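PDB 6PON: adherence and virulence protein A from Streptococcus pneumoniae, which binds fibronectin and probably helps the pneumococcus adhere to host tissue, which would fit its role as a virulence factor. Local coordinates for residues B[4-9]-B[204-209]; B[47-52]-B[58-63]; B[76-81]-B[139-144]; B[117-122]-B[128-133]. All coordinates share one frame; numbering follows the deposited sequence.

Contacts 2 and 4 are buried antiparallel hairpins, one in a four-stranded sheet and one in a five-stranded sheet. Each combines a ladder of backbone bonds with aliphatic packing, and they touch where I129 and I120 meet L50 and R58. Contact 3 adds the edge strand 139-142 beside contact 4 and packs helix 74-83 on it. It is only partly buried, and no hydrogen bond joins its two segments. Contact 1 is small but buried. It joins the two helices that start at 5 and 204 mainly through a carboxylate-hydroxyl bond, with a bridging water and a methyl against a ring. It meets contact 2 through L8 and I59, and both touch the second subunit.

Contact 1 of 4, residues B[4-9]-B[204-209]; sequences DGFFLH and RDTANE
The first turn of helix 5-19 is N-capped by D4, and the same carboxylate reaches across to T206 in the first turns of helix 204-225. T206 OG1 donates to D4 OD2 over 2.5 Å, a very short separation whose exact value should not be pressed at this resolution. The other oxygen does the capping: F7 N donates to D4 OD1 at 2.9 Å, with an angle of 161° at the hydrogen and the donor lying above the carboxylate plane. A chi1 of 52° places CG between the backbone N and the carbonyl carbon, which turns the carboxylate back over its own helix start. Aspartate suits this place because its short chain offers two acceptors at once, one for each helix. A water closes a second path, giving one hydrogen to D4 OD1 and one to T206 OG1, each at 2.9 Å. On the other branch of T206, the methyl CG2 lies obliquely against the F6 ring, 3.6 Å from CD2, so that threonine serves both a polar and an apolar neighbour. The F6 ring also stacks on F225 of the second subunit, and F244 of that subunit packs on T206, which places the junction in the interface with that subunit. D4 OD2 accepts a further bond from G203 N. Donors from F7 N, G203 N and the water would probably favour the ionised carboxylate, with the T206 hydroxyl a short, less certain addition; D205 OD1, 4.5 Å from D4 OD2, would act slightly the other way.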
loop_
_atom_site.group_PDB
_atom_site.type_symbol
_atom_site.label_atom_id
_atom_site.label_comp_id
_atom_site.label_asym_id
_atom_site.label_seq_id
_atom_site.Cartn_x
_atom_site.Cartn_y
_atom_site.Cartn_z
ATOM N N ASP B 4 18.093 -15.153 -9.484
ATOM C CA ASP B 4 17.176 -15.810 -8.569
ATOM C C ASP B 4 15.972 -16.357 -9.336
ATOM O O ASP B 4 15.884 -16.249 -10.565
ATOM C CB ASP B 4 16.739 -14.852 -7.464
ATOM C CG ASP B 4 16.200 -13.513 -7.995
ATOM O OD1 ASP B 4 16.176 -13.261 -9.234
ATOM O OD2 ASP B 4 15.814 -12.691 -7.130
ATOM N N GLY B 5 15.040 -16.972 -8.593
ATOM C CA GLY B 5 13.829 -17.488 -9.218
ATOM C C GLY B 5 13.046 -16.409 -9.943
ATOM O O GLY B 5 12.508 -16.636 -11.035
ATOM N N PHE B 6 12.986 -15.216 -9.352
ATOM C CA PHE B 6 12.284 -14.092 -9.962
ATOM C C PHE B 6 12.875 -13.753 -11.324
ATOM O O PHE B 6 12.141 -13.614 -12.310
ATOM C CB PHE B 6 12.344 -12.886 -9.015
ATOM C CG PHE B 6 11.692 -11.639 -9.555
ATOM C CD1 PHE B 6 10.324 -11.593 -9.778
ATOM C CD2 PHE B 6 12.442 -10.506 -9.799
ATOM C CE1 PHE B 6 9.721 -10.439 -10.263
ATOM C CE2 PHE B 6 11.847 -9.347 -10.275
ATOM C CZ PHE B 6 10.493 -9.304 -10.504
ATOM N N PHE B 7 14.206 -13.613 -11.396
ATOM C CA PHE B 7 14.858 -13.399 -12.686
ATOM C C PHE B 7 14.555 -14.539 -13.646
ATOM O O PHE B 7 14.236 -14.320 -14.824
ATOM C CB PHE B 7 16.365 -13.265 -12.496
ATOM C CG PHE B 7 17.098 -12.830 -13.737
ATOM C CD1 PHE B 7 17.617 -13.771 -14.622
ATOM C CD2 PHE B 7 17.281 -11.481 -14.015
ATOM C CE1 PHE B 7 18.290 -13.378 -15.767
ATOM C CE2 PHE B 7 17.955 -11.077 -15.154
ATOM C CZ PHE B 7 18.460 -12.033 -16.042
ATOM N N LEU B 8 14.662 -15.771 -13.155
ATOM C CA LEU B 8 14.475 -16.932 -14.011
ATOM C C LEU B 8 13.055 -16.997 -14.543
ATOM O O LEU B 8 12.839 -17.448 -15.674
ATOM C CB LEU B 8 14.831 -18.195 -13.229
ATOM C CG LEU B 8 14.754 -19.573 -13.887
ATOM C CD1 LEU B 8 15.619 -19.581 -15.116
ATOM C CD2 LEU B 8 15.186 -20.673 -12.894
ATOM N N HIS B 9 12.077 -16.528 -13.755
ATOM C CA HIS B 9 10.708 -16.457 -14.256
ATOM C C HIS B 9 10.643 -15.635 -15.529
ATOM O O HIS B 9 9.917 -15.985 -16.468
ATOM C CB HIS B 9 9.776 -15.875 -13.188
ATOM C CG HIS B 9 8.379 -15.604 -13.674
ATOM N ND1 HIS B 9 7.301 -16.384 -13.314
ATOM C CD2 HIS B 9 7.886 -14.629 -14.472
ATOM C CE1 HIS B 9 6.208 -15.909 -13.881
ATOM N NE2 HIS B 9 6.535 -14.842 -14.589
ATOM N N ARG B 204 18.500 -11.599 -2.676
ATOM C CA ARG B 204 18.526 -10.528 -1.677
ATOM C C ARG B 204 18.297 -9.162 -2.331
ATOM O O ARG B 204 17.562 -8.325 -1.793
ATOM C CB ARG B 204 19.837 -10.585 -0.872
ATOM C CG ARG B 204 20.355 -9.238 -0.343
ATOM C CD ARG B 204 21.719 -9.304 0.402
ATOM N NE ARG B 204 22.823 -9.857 -0.395
ATOM C CZ ARG B 204 23.477 -9.215 -1.366
ATOM N NH1 ARG B 204 23.123 -7.982 -1.738
ATOM N NH2 ARG B 204 24.464 -9.845 -1.987
ATOM N N ASP B 205 18.851 -8.939 -3.524
ATOM C CA ASP B 205 18.598 -7.670 -4.202
ATOM C C ASP B 205 17.134 -7.533 -4.599
ATOM O O ASP B 205 16.526 -6.475 -4.391
ATOM C CB ASP B 205 19.507 -7.509 -5.419
ATOM C CG ASP B 205 19.395 -8.662 -6.427
ATOM O OD1 ASP B 205 19.124 -9.831 -6.048
ATOM O OD2 ASP B 205 19.608 -8.374 -7.627
ATOM N N THR B 206 16.550 -8.587 -5.166
ATOM C CA THR B 206 15.113 -8.595 -5.428
ATOM C C THR B 206 14.330 -8.262 -4.162
ATOM O O THR B 206 13.409 -7.440 -4.187
ATOM C CB THR B 206 14.689 -9.964 -5.988
ATOM O OG1 THR B 206 15.413 -10.228 -7.191
ATOM C CG2 THR B 206 13.206 -10.001 -6.311
ATOM N N ALA B 207 14.698 -8.875 -3.033
ATOM C CA ALA B 207 13.922 -8.664 -1.818
ATOM C C ALA B 207 14.132 -7.271 -1.241
ATOM O O ALA B 207 13.220 -6.725 -0.603
ATOM C CB ALA B 207 14.258 -9.721 -0.779
ATOM N N ASN B 208 15.314 -6.682 -1.428
ATOM C CA ASN B 208 15.470 -5.299 -0.999
ATOM C C ASN B 208 14.549 -4.401 -1.798
ATOM O O ASN B 208 13.904 -3.502 -1.239
ATOM C CB ASN B 208 16.920 -4.834 -1.141
ATOM C CG ASN B 208 17.829 -5.462 -0.119
ATOM O OD1 ASN B 208 17.366 -5.934 0.909
ATOM N ND2 ASN B 208 19.137 -5.487 -0.402
ATOM N N GLU B 209 14.462 -4.648 -3.107
ATOM C CA GLU B 209 13.602 -3.842 -3.964
ATOM C C GLU B 209 12.144 -4.011 -3.579
ATOM O O GLU B 209 11.411 -3.027 -3.468
ATOM C CB GLU B 209 13.809 -4.216 -5.433
ATOM C CG GLU B 209 12.812 -3.541 -6.377
ATOM C CD GLU B 209 13.055 -2.046 -6.546
ATOM O OE1 GLU B 209 14.053 -1.532 -5.992
ATOM O OE2 GLU B 209 12.262 -1.388 -7.259
HETATM O O HOH W 1 16.828 -10.448 -9.659
#

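Contact 2 of 4, residues B[47-52]-B[58-63]; sequences RLLLSA and RIQLTQ
One face of the R58 guanidinium carries the L49 methyl CD2, which sits 3.4 Å from NH2, while its edge is taken by Q60 OE1. That edge bond is nearly straight, R58 NE to Q60 OE1 2.8 Å at 163°, and it runs in the plane of the guanidinium, so it helps fix the rotation of the group. R58 also makes a cation-pi contact with Y263 of the second subunit. Arginine and glutamine fit this side because long chains can bring their polar ends together over the L49 methyl. Behind them, strands 44-51 and 58-61 form a beta hairpin at the edge of a four-stranded antiparallel sheet. In the hydrogen-bonded pair L49-Q60, L49 N reaches Q60 O at 2.7 Å and Q60 N returns to L49 O at 3.0 Å. The opposite face is aliphatic: L50 and I59 lie side by side, with L50 CG 3.9 Å from I59 CD1, and L48 CD1 approaches I59 CG1 at the same distance. Apolar side chains suit this face because helix 5-19 packs over I59 and L61 through L8, L15 and L19. T62 N also donates to R47 O, and T62 OG1 bonds to D260 of the second subunit.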
loop_
_atom_site.group_PDB
_atom_site.type_symbol
_atom_site.label_atom_id
_atom_site.label_comp_id
_atom_site.label_asym_id
_atom_site.label_seq_id
_atom_site.Cartn_x
_atom_site.Cartn_y
_atom_site.Cartn_z
ATOM N N ARG B 47 21.962 -20.170 -29.585
ATOM C CA ARG B 47 23.004 -20.755 -28.754
ATOM C C ARG B 47 22.573 -20.672 -27.289
ATOM O O ARG B 47 22.541 -19.579 -26.708
ATOM C CB ARG B 47 24.333 -20.039 -29.004
ATOM C CG ARG B 47 25.558 -20.787 -28.546
ATOM C CD ARG B 47 26.837 -20.205 -29.158
ATOM N NE ARG B 47 26.929 -20.458 -30.594
ATOM C CZ ARG B 47 28.028 -20.276 -31.321
ATOM N NH1 ARG B 47 29.143 -19.836 -30.751
ATOM N NH2 ARG B 47 28.014 -20.541 -32.623
ATOM N N LEU B 48 22.244 -21.832 -26.697
ATOM C CA LEU B 48 21.742 -21.935 -25.327
ATOM C C LEU B 48 22.868 -22.337 -24.386
ATOM O O LEU B 48 23.482 -23.396 -24.569
ATOM C CB LEU B 48 20.619 -22.968 -25.223
ATOM C CG LEU B 48 19.945 -23.098 -23.843
ATOM C CD1 LEU B 48 19.369 -21.741 -23.400
ATOM C CD2 LEU B 48 18.848 -24.197 -23.779
ATOM N N LEU B 49 23.116 -21.524 -23.365
ATOM C CA LEU B 49 24.129 -21.830 -22.369
ATOM C C LEU B 49 23.454 -22.278 -21.078
ATOM O O LEU B 49 22.548 -21.606 -20.575
ATOM C CB LEU B 49 25.034 -20.624 -22.104
ATOM C CG LEU B 49 25.918 -20.663 -20.842
ATOM C CD1 LEU B 49 26.903 -21.820 -20.899
ATOM C CD2 LEU B 49 26.667 -19.329 -20.609
ATOM N N LEU B 50 23.898 -23.407 -20.548
ATOM C CA LEU B 50 23.550 -23.827 -19.199
ATOM C C LEU B 50 24.837 -23.979 -18.406
ATOM O O LEU B 50 25.770 -24.660 -18.840
ATOM C CB LEU B 50 22.772 -25.140 -19.200
ATOM C CG LEU B 50 21.481 -25.231 -20.003
ATOM C CD1 LEU B 50 21.779 -25.451 -21.482
ATOM C CD2 LEU B 50 20.643 -26.367 -19.433
ATOM N N SER B 51 24.897 -23.341 -17.255
ATOM C CA SER B 51 26.132 -23.314 -16.499
ATOM C C SER B 51 25.853 -23.800 -15.088
ATOM O O SER B 51 24.973 -23.268 -14.403
ATOM C CB SER B 51 26.738 -21.903 -16.504
ATOM O OG SER B 51 27.848 -21.840 -15.643
ATOM N N ALA B 52 26.590 -24.824 -14.668
ATOM C CA ALA B 52 26.555 -25.307 -13.302
ATOM C C ALA B 52 27.696 -24.735 -12.476
ATOM O O ALA B 52 27.960 -25.219 -11.371
ATOM C CB ALA B 52 26.587 -26.838 -13.290
ATOM N N ARG B 58 23.820 -20.315 -14.519
ATOM C CA ARG B 58 22.712 -19.602 -15.136
ATOM C C ARG B 58 22.305 -20.399 -16.365
ATOM O O ARG B 58 23.024 -21.298 -16.807
ATOM C CB ARG B 58 23.097 -18.171 -15.520
ATOM C CG ARG B 58 24.264 -18.121 -16.519
ATOM C CD ARG B 58 24.874 -16.732 -16.621
ATOM N NE ARG B 58 25.831 -16.608 -17.721
ATOM C CZ ARG B 58 27.113 -16.949 -17.640
ATOM N NH1 ARG B 58 27.603 -17.437 -16.511
ATOM N NH2 ARG B 58 27.912 -16.792 -18.683
ATOM N N ILE B 59 21.135 -20.071 -16.897
ATOM C CA ILE B 59 20.712 -20.532 -18.207
ATOM C C ILE B 59 20.351 -19.296 -19.018
ATOM O O ILE B 59 19.744 -18.354 -18.497
ATOM C CB ILE B 59 19.534 -21.528 -18.123
ATOM C CG1 ILE B 59 19.031 -21.879 -19.528
ATOM C CG2 ILE B 59 18.424 -20.956 -17.261
ATOM C CD1 ILE B 59 18.213 -23.157 -19.595
ATOM N N GLN B 60 20.696 -19.309 -20.301
ATOM C CA GLN B 60 20.798 -18.048 -21.012
ATOM C C GLN B 60 20.960 -18.329 -22.497
ATOM O O GLN B 60 21.713 -19.230 -22.868
ATOM C CB GLN B 60 22.018 -17.284 -20.461
ATOM C CG GLN B 60 22.308 -16.019 -21.124
ATOM C CD GLN B 60 23.775 -15.640 -21.077
ATOM O OE1 GLN B 60 24.484 -15.939 -20.118
ATOM N NE2 GLN B 60 24.229 -14.942 -22.110
ATOM N N LEU B 61 20.280 -17.557 -23.346
ATOM C CA LEU B 61 20.729 -17.478 -24.731
ATOM C C LEU B 61 21.967 -16.598 -24.786
ATOM O O LEU B 61 22.135 -15.695 -23.969
ATOM C CB LEU B 61 19.650 -16.907 -25.645
ATOM C CG LEU B 61 18.414 -17.761 -25.879
ATOM C CD1 LEU B 61 17.425 -16.956 -26.689
ATOM C CD2 LEU B 61 18.807 -19.048 -26.589
ATOM N N THR B 62 22.855 -16.872 -25.740
ATOM C CA THR B 62 24.089 -16.102 -25.777
ATOM C C THR B 62 24.571 -15.913 -27.207
ATOM O O THR B 62 24.333 -16.745 -28.092
ATOM C CB THR B 62 25.200 -16.754 -24.949
ATOM O OG1 THR B 62 26.344 -15.892 -24.938
ATOM C CG2 THR B 62 25.616 -18.098 -25.545
ATOM N N GLN B 63 25.266 -14.804 -27.413
ATOM C CA GLN B 63 25.946 -14.520 -28.666
ATOM C C GLN B 63 27.448 -14.757 -28.561
ATOM O O GLN B 63 28.194 -14.345 -29.447
ATOM C CB GLN B 63 25.652 -13.074 -29.105
ATOM C CG GLN B 63 24.176 -12.756 -29.312
ATOM C CD GLN B 63 23.592 -13.414 -30.559
ATOM O OE1 GLN B 63 24.313 -14.004 -31.362
ATOM N NE2 GLN B 63 22.275 -13.316 -30.720
HETATM O O HOH W 2 21.733 -17.343 -29.694
#

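Contact 3 of 4, residues B[76-81]-B[139-144]; sequences IMVLRK and ILEVIK
E141 OE2, at the end of the side chain that packs on V78, is gripped by two donors: the backbone N of V142 at 2.6 Å, and NE2 of H145. E141 belongs to a classic beta bulge in edge strand 139-142 of the five-stranded antiparallel sheet, where it and L140 share L131 as partner. The bond from V142 N is fairly straight, 158° at the hydrogen, and uses the anti lone pair of the carboxylate oxygen. It forms because the chain bends at chi2 (39°), folding the carboxylate back toward its own strand; H145, were it protonated, would probably stabilise the negative charge further. Helix 74-83 lies against this bulge without any hydrogen bond between the two segments. The V78 side chain crosses that of E141 at about a right angle, its methyl CG1 3.5 Å from E141 CB. Valine suits the spot because a short, branched side chain lets the helix come close, while glutamate offers its methylene carbons to the helix and keeps its charge for the polar partners. The same V78 methyl also meets L140, at its carbonyl and CB. The next residue, L79, reaches the strand with one branch, placing CD1 3.9 Å from E141 CB.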
loop_
_atom_site.group_PDB
_atom_site.type_symbol
_atom_site.label_atom_id
_atom_site.label_comp_id
_atom_site.label_asym_id
_atom_site.label_seq_id
_atom_site.Cartn_x
_atom_site.Cartn_y
_atom_site.Cartn_z
ATOM N N ILE B 76 29.110 -35.960 -22.524
ATOM C CA ILE B 76 28.569 -35.345 -23.727
ATOM C C ILE B 76 28.040 -36.398 -24.687
ATOM O O ILE B 76 26.982 -36.212 -25.309
ATOM C CB ILE B 76 29.634 -34.459 -24.388
ATOM C CG1 ILE B 76 29.869 -33.215 -23.531
ATOM C CG2 ILE B 76 29.178 -34.044 -25.786
ATOM C CD1 ILE B 76 28.716 -32.242 -23.594
ATOM N N MET B 77 28.759 -37.516 -24.827
ATOM C CA MET B 77 28.315 -38.571 -25.735
ATOM C C MET B 77 26.978 -39.146 -25.298
ATOM O O MET B 77 26.143 -39.487 -26.143
ATOM C CB MET B 77 29.358 -39.692 -25.820
ATOM C CG MET B 77 30.790 -39.205 -25.959
ATOM S SD MET B 77 32.008 -40.528 -26.105
ATOM C CE MET B 77 32.132 -40.440 -27.864
ATOM N N VAL B 78 26.765 -39.288 -23.986
ATOM C CA VAL B 78 25.454 -39.714 -23.494
ATOM C C VAL B 78 24.393 -38.663 -23.815
ATOM O O VAL B 78 23.283 -38.996 -24.236
ATOM C CB VAL B 78 25.504 -40.029 -21.983
ATOM C CG1 VAL B 78 24.116 -40.436 -21.462
ATOM C CG2 VAL B 78 26.498 -41.133 -21.702
ATOM N N LEU B 79 24.717 -37.380 -23.655
ATOM C CA LEU B 79 23.726 -36.362 -24.004
ATOM C C LEU B 79 23.464 -36.345 -25.502
ATOM O O LEU B 79 22.319 -36.164 -25.938
ATOM C CB LEU B 79 24.165 -34.973 -23.511
ATOM C CG LEU B 79 23.521 -34.577 -22.167
ATOM C CD1 LEU B 79 23.923 -35.537 -21.053
ATOM C CD2 LEU B 79 23.812 -33.126 -21.766
ATOM N N ARG B 80 24.511 -36.525 -26.315
ATOM C CA ARG B 80 24.303 -36.509 -27.757
ATOM C C ARG B 80 23.404 -37.659 -28.186
ATOM O O ARG B 80 22.451 -37.461 -28.950
ATOM C CB ARG B 80 25.644 -36.536 -28.480
ATOM C CG ARG B 80 26.392 -35.195 -28.354
ATOM C CD ARG B 80 27.692 -35.233 -29.107
ATOM N NE ARG B 80 28.420 -33.976 -29.073
ATOM C CZ ARG B 80 29.678 -33.866 -29.479
ATOM N NH1 ARG B 80 30.309 -34.940 -29.936
ATOM N NH2 ARG B 80 30.301 -32.697 -29.438
ATOM N N LYS B 81 23.653 -38.852 -27.643
ATOM C CA LYS B 81 22.827 -40.018 -27.928
ATOM C C LYS B 81 21.331 -39.714 -27.811
ATOM O O LYS B 81 20.532 -40.250 -28.584
ATOM C CB LYS B 81 23.238 -41.161 -26.987
ATOM C CG LYS B 81 22.203 -42.253 -26.865
ATOM C CD LYS B 81 22.778 -43.546 -26.314
ATOM C CE LYS B 81 23.338 -43.360 -24.929
ATOM N NZ LYS B 81 23.669 -44.676 -24.317
ATOM N N ILE B 139 18.454 -40.980 -14.032
ATOM C CA ILE B 139 19.451 -40.081 -14.603
ATOM C C ILE B 139 20.205 -40.809 -15.707
ATOM O O ILE B 139 20.867 -41.827 -15.461
ATOM C CB ILE B 139 20.413 -39.569 -13.527
ATOM C CG1 ILE B 139 19.688 -38.572 -12.621
ATOM C CG2 ILE B 139 21.660 -38.928 -14.175
ATOM C CD1 ILE B 139 19.781 -38.925 -11.163
ATOM N N LEU B 140 20.105 -40.297 -16.934
ATOM C CA LEU B 140 20.928 -40.834 -18.007
ATOM C C LEU B 140 22.379 -40.385 -17.863
ATOM O O LEU B 140 23.305 -41.154 -18.156
ATOM C CB LEU B 140 20.346 -40.425 -19.357
ATOM C CG LEU B 140 18.943 -41.001 -19.616
ATOM C CD1 LEU B 140 18.211 -40.226 -20.736
ATOM C CD2 LEU B 140 19.011 -42.551 -19.908
ATOM N N GLU B 141 22.599 -39.161 -17.393
ATOM C CA GLU B 141 23.939 -38.602 -17.223
ATOM C C GLU B 141 23.802 -37.252 -16.516
ATOM O O GLU B 141 22.716 -36.666 -16.464
ATOM C CB GLU B 141 24.658 -38.490 -18.581
ATOM C CG GLU B 141 26.145 -38.169 -18.597
ATOM C CD GLU B 141 27.002 -38.823 -17.510
ATOM O OE1 GLU B 141 27.853 -39.678 -17.836
ATOM O OE2 GLU B 141 26.888 -38.430 -16.327
ATOM N N VAL B 142 24.898 -36.783 -15.932
ATOM C CA VAL B 142 24.815 -35.643 -15.032
ATOM C C VAL B 142 26.193 -35.008 -14.936
ATOM O O VAL B 142 27.198 -35.701 -14.738
ATOM C CB VAL B 142 24.280 -36.052 -13.646
ATOM C CG1 VAL B 142 25.008 -37.288 -13.130
ATOM C CG2 VAL B 142 24.443 -34.914 -12.659
ATOM N N ILE B 143 26.246 -33.681 -15.071
ATOM C CA ILE B 143 27.521 -33.044 -15.344
ATOM C C ILE B 143 28.439 -33.049 -14.132
ATOM O O ILE B 143 29.660 -32.989 -14.297
ATOM C CB ILE B 143 27.289 -31.627 -15.886
ATOM C CG1 ILE B 143 28.419 -31.248 -16.845
ATOM C CG2 ILE B 143 27.134 -30.620 -14.738
ATOM C CD1 ILE B 143 28.163 -29.953 -17.569
ATOM N N LYS B 144 27.900 -33.149 -12.919
ATOM C CA LYS B 144 28.723 -33.279 -11.718
ATOM C C LYS B 144 28.272 -34.519 -10.957
ATOM O O LYS B 144 27.268 -34.475 -10.238
ATOM C CB LYS B 144 28.631 -32.043 -10.838
ATOM C CG LYS B 144 29.809 -31.105 -11.007
ATOM C CD LYS B 144 29.830 -30.034 -9.918
ATOM C CE LYS B 144 28.821 -28.948 -10.191
ATOM N NZ LYS B 144 28.526 -28.138 -8.969
#

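Contact 4 of 4, residues B[117-122]-B[128-133]; sequences TLIIEI and NILLVD
Segments 117-121 and 128-133 run antiparallel, their axes 4.7 Å apart at closest approach, with three hydrogen-bonded pairs: T117 with V132, I119 with L130 and E121 with N128. Each pair exchanges two backbone bonds; the shortest is I119 N to L130 O, 2.7 Å and nearly linear at 174°. One face of the ladder carries L118, I120, I129 and L131. Here I120 and I129 lie side by side, CG1 to CG1 4.0 Å, and L118 CD1 crosses obliquely to within 4.1 Å of I129 CG2. Beta-branched isoleucines favour extended backbone and fill the space between neighbouring residues. L131 on this face meets helix 74-83 through L79, Y82 and L83. On the other face I119 CD1 touches V132 CG2 at 4.0 Å. E121 is stretched beyond CG (chi2 168°), carrying its carboxylate across L130 at a slant, with OE2 3.7 Å from L130 CD1. That buried charge is answered by R154, which forms a salt bridge to OE1, and by the hydroxyl of Y162 at OE2, so a glutamate can be accommodated among aliphatic neighbours. With 99-107 and 139-142 bonded on its two flanks, this beta hairpin supplies the third and fourth strands of a five-stranded up-and-down antiparallel meander.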
loop_
_atom_site.group_PDB
_atom_site.type_symbol
_atom_site.label_atom_id
_atom_site.label_comp_id
_atom_site.label_asym_id
_atom_site.label_seq_id
_atom_site.Cartn_x
_atom_site.Cartn_y
_atom_site.Cartn_z
ATOM N N THR B 117 14.280 -35.415 -20.260
ATOM C CA THR B 117 14.185 -34.084 -19.667
ATOM C C THR B 117 15.583 -33.596 -19.317
ATOM O O THR B 117 16.324 -34.283 -18.604
ATOM C CB THR B 117 13.325 -34.085 -18.406
ATOM O OG1 THR B 117 12.106 -34.799 -18.642
ATOM C CG2 THR B 117 13.015 -32.643 -17.982
ATOM N N LEU B 118 15.950 -32.425 -19.824
ATOM C CA LEU B 118 17.226 -31.806 -19.499
ATOM C C LEU B 118 16.961 -30.793 -18.396
ATOM O O LEU B 118 16.163 -29.874 -18.585
ATOM C CB LEU B 118 17.844 -31.152 -20.736
ATOM C CG LEU B 118 19.179 -30.415 -20.577
ATOM C CD1 LEU B 118 20.300 -31.364 -20.192
ATOM C CD2 LEU B 118 19.507 -29.658 -21.848
ATOM N N ILE B 119 17.597 -30.983 -17.239
ATOM C CA ILE B 119 17.307 -30.229 -16.023
ATOM C C ILE B 119 18.556 -29.472 -15.593
ATOM O O ILE B 119 19.629 -30.076 -15.444
ATOM C CB ILE B 119 16.860 -31.145 -14.871
ATOM C CG1 ILE B 119 15.670 -32.022 -15.261
ATOM C CG2 ILE B 119 16.589 -30.307 -13.610
ATOM C CD1 ILE B 119 15.259 -33.027 -14.161
ATOM N N ILE B 120 18.412 -28.166 -15.341
ATOM C CA ILE B 120 19.474 -27.388 -14.715
ATOM C C ILE B 120 18.976 -26.906 -13.359
ATOM O O ILE B 120 17.877 -26.354 -13.254
ATOM C CB ILE B 120 19.957 -26.209 -15.590
ATOM C CG1 ILE B 120 21.063 -25.438 -14.864
ATOM C CG2 ILE B 120 18.806 -25.241 -15.986
ATOM C CD1 ILE B 120 21.668 -24.299 -15.678
ATOM N N GLU B 121 19.776 -27.151 -12.325
ATOM C CA GLU B 121 19.535 -26.673 -10.974
ATOM C C GLU B 121 20.621 -25.663 -10.656
ATOM O O GLU B 121 21.811 -26.002 -10.687
ATOM C CB GLU B 121 19.574 -27.816 -9.962
ATOM C CG GLU B 121 18.692 -28.999 -10.304
ATOM C CD GLU B 121 19.013 -30.185 -9.422
ATOM O OE1 GLU B 121 19.982 -30.055 -8.626
ATOM O OE2 GLU B 121 18.309 -31.223 -9.514
ATOM N N ILE B 122 20.213 -24.436 -10.365
ATOM C CA ILE B 122 21.137 -23.356 -10.056
ATOM C C ILE B 122 21.043 -23.148 -8.552
ATOM O O ILE B 122 20.193 -22.409 -8.054
ATOM C CB ILE B 122 20.819 -22.101 -10.851
ATOM C CG1 ILE B 122 20.909 -22.443 -12.336
ATOM C CG2 ILE B 122 21.787 -20.993 -10.496
ATOM C CD1 ILE B 122 20.214 -21.464 -13.228
ATOM N N ASN B 128 23.936 -28.101 -10.740
ATOM C CA ASN B 128 24.170 -29.299 -11.529
ATOM C C ASN B 128 23.280 -29.294 -12.767
ATOM O O ASN B 128 22.293 -28.558 -12.851
ATOM C CB ASN B 128 23.935 -30.562 -10.697
ATOM C CG ASN B 128 24.940 -31.656 -11.006
ATOM O OD1 ASN B 128 25.381 -31.820 -12.150
ATOM N ND2 ASN B 128 25.325 -32.397 -9.980
ATOM N N ILE B 129 23.665 -30.123 -13.741
ATOM C CA ILE B 129 22.960 -30.265 -15.009
ATOM C C ILE B 129 22.781 -31.753 -15.248
ATOM O O ILE B 129 23.751 -32.517 -15.180
ATOM C CB ILE B 129 23.721 -29.609 -16.180
ATOM C CG1 ILE B 129 23.894 -28.103 -15.947
ATOM C CG2 ILE B 129 23.002 -29.846 -17.505
ATOM C CD1 ILE B 129 24.819 -27.424 -16.980
ATOM N N LEU B 130 21.540 -32.166 -15.496
ATOM C CA LEU B 130 21.173 -33.569 -15.499
ATOM C C LEU B 130 20.273 -33.842 -16.690
ATOM O O LEU B 130 19.441 -33.005 -17.056
ATOM C CB LEU B 130 20.451 -33.972 -14.193
ATOM C CG LEU B 130 21.041 -33.481 -12.853
ATOM C CD1 LEU B 130 20.449 -32.116 -12.403
ATOM C CD2 LEU B 130 20.920 -34.526 -11.742
ATOM N N LEU B 131 20.463 -35.004 -17.300
ATOM C CA LEU B 131 19.566 -35.533 -18.317
ATOM C C LEU B 131 18.863 -36.746 -17.719
ATOM O O LEU B 131 19.510 -37.644 -17.177
ATOM C CB LEU B 131 20.331 -35.921 -19.587
ATOM C CG LEU B 131 19.433 -36.353 -20.755
ATOM C CD1 LEU B 131 18.659 -35.163 -21.381
ATOM C CD2 LEU B 131 20.219 -37.117 -21.798
ATOM N N VAL B 132 17.543 -36.752 -17.769
ATOM C CA VAL B 132 16.763 -37.766 -17.080
ATOM C C VAL B 132 15.837 -38.402 -18.093
ATOM O O VAL B 132 15.175 -37.691 -18.857
ATOM C CB VAL B 132 15.965 -37.168 -15.909
ATOM C CG1 VAL B 132 15.065 -38.217 -15.294
ATOM C CG2 VAL B 132 16.909 -36.607 -14.886
ATOM N N ASP B 133 15.796 -39.735 -18.114
ATOM C CA ASP B 133 14.877 -40.394 -19.029
ATOM C C ASP B 133 13.453 -40.246 -18.533
ATOM O O ASP B 133 13.172 -40.488 -17.363
ATOM C CB ASP B 133 15.189 -41.867 -19.197
ATOM C CG ASP B 133 14.199 -42.525 -20.115
ATOM O OD1 ASP B 133 13.144 -42.965 -19.631
ATOM O OD2 ASP B 133 14.449 -42.536 -21.333
#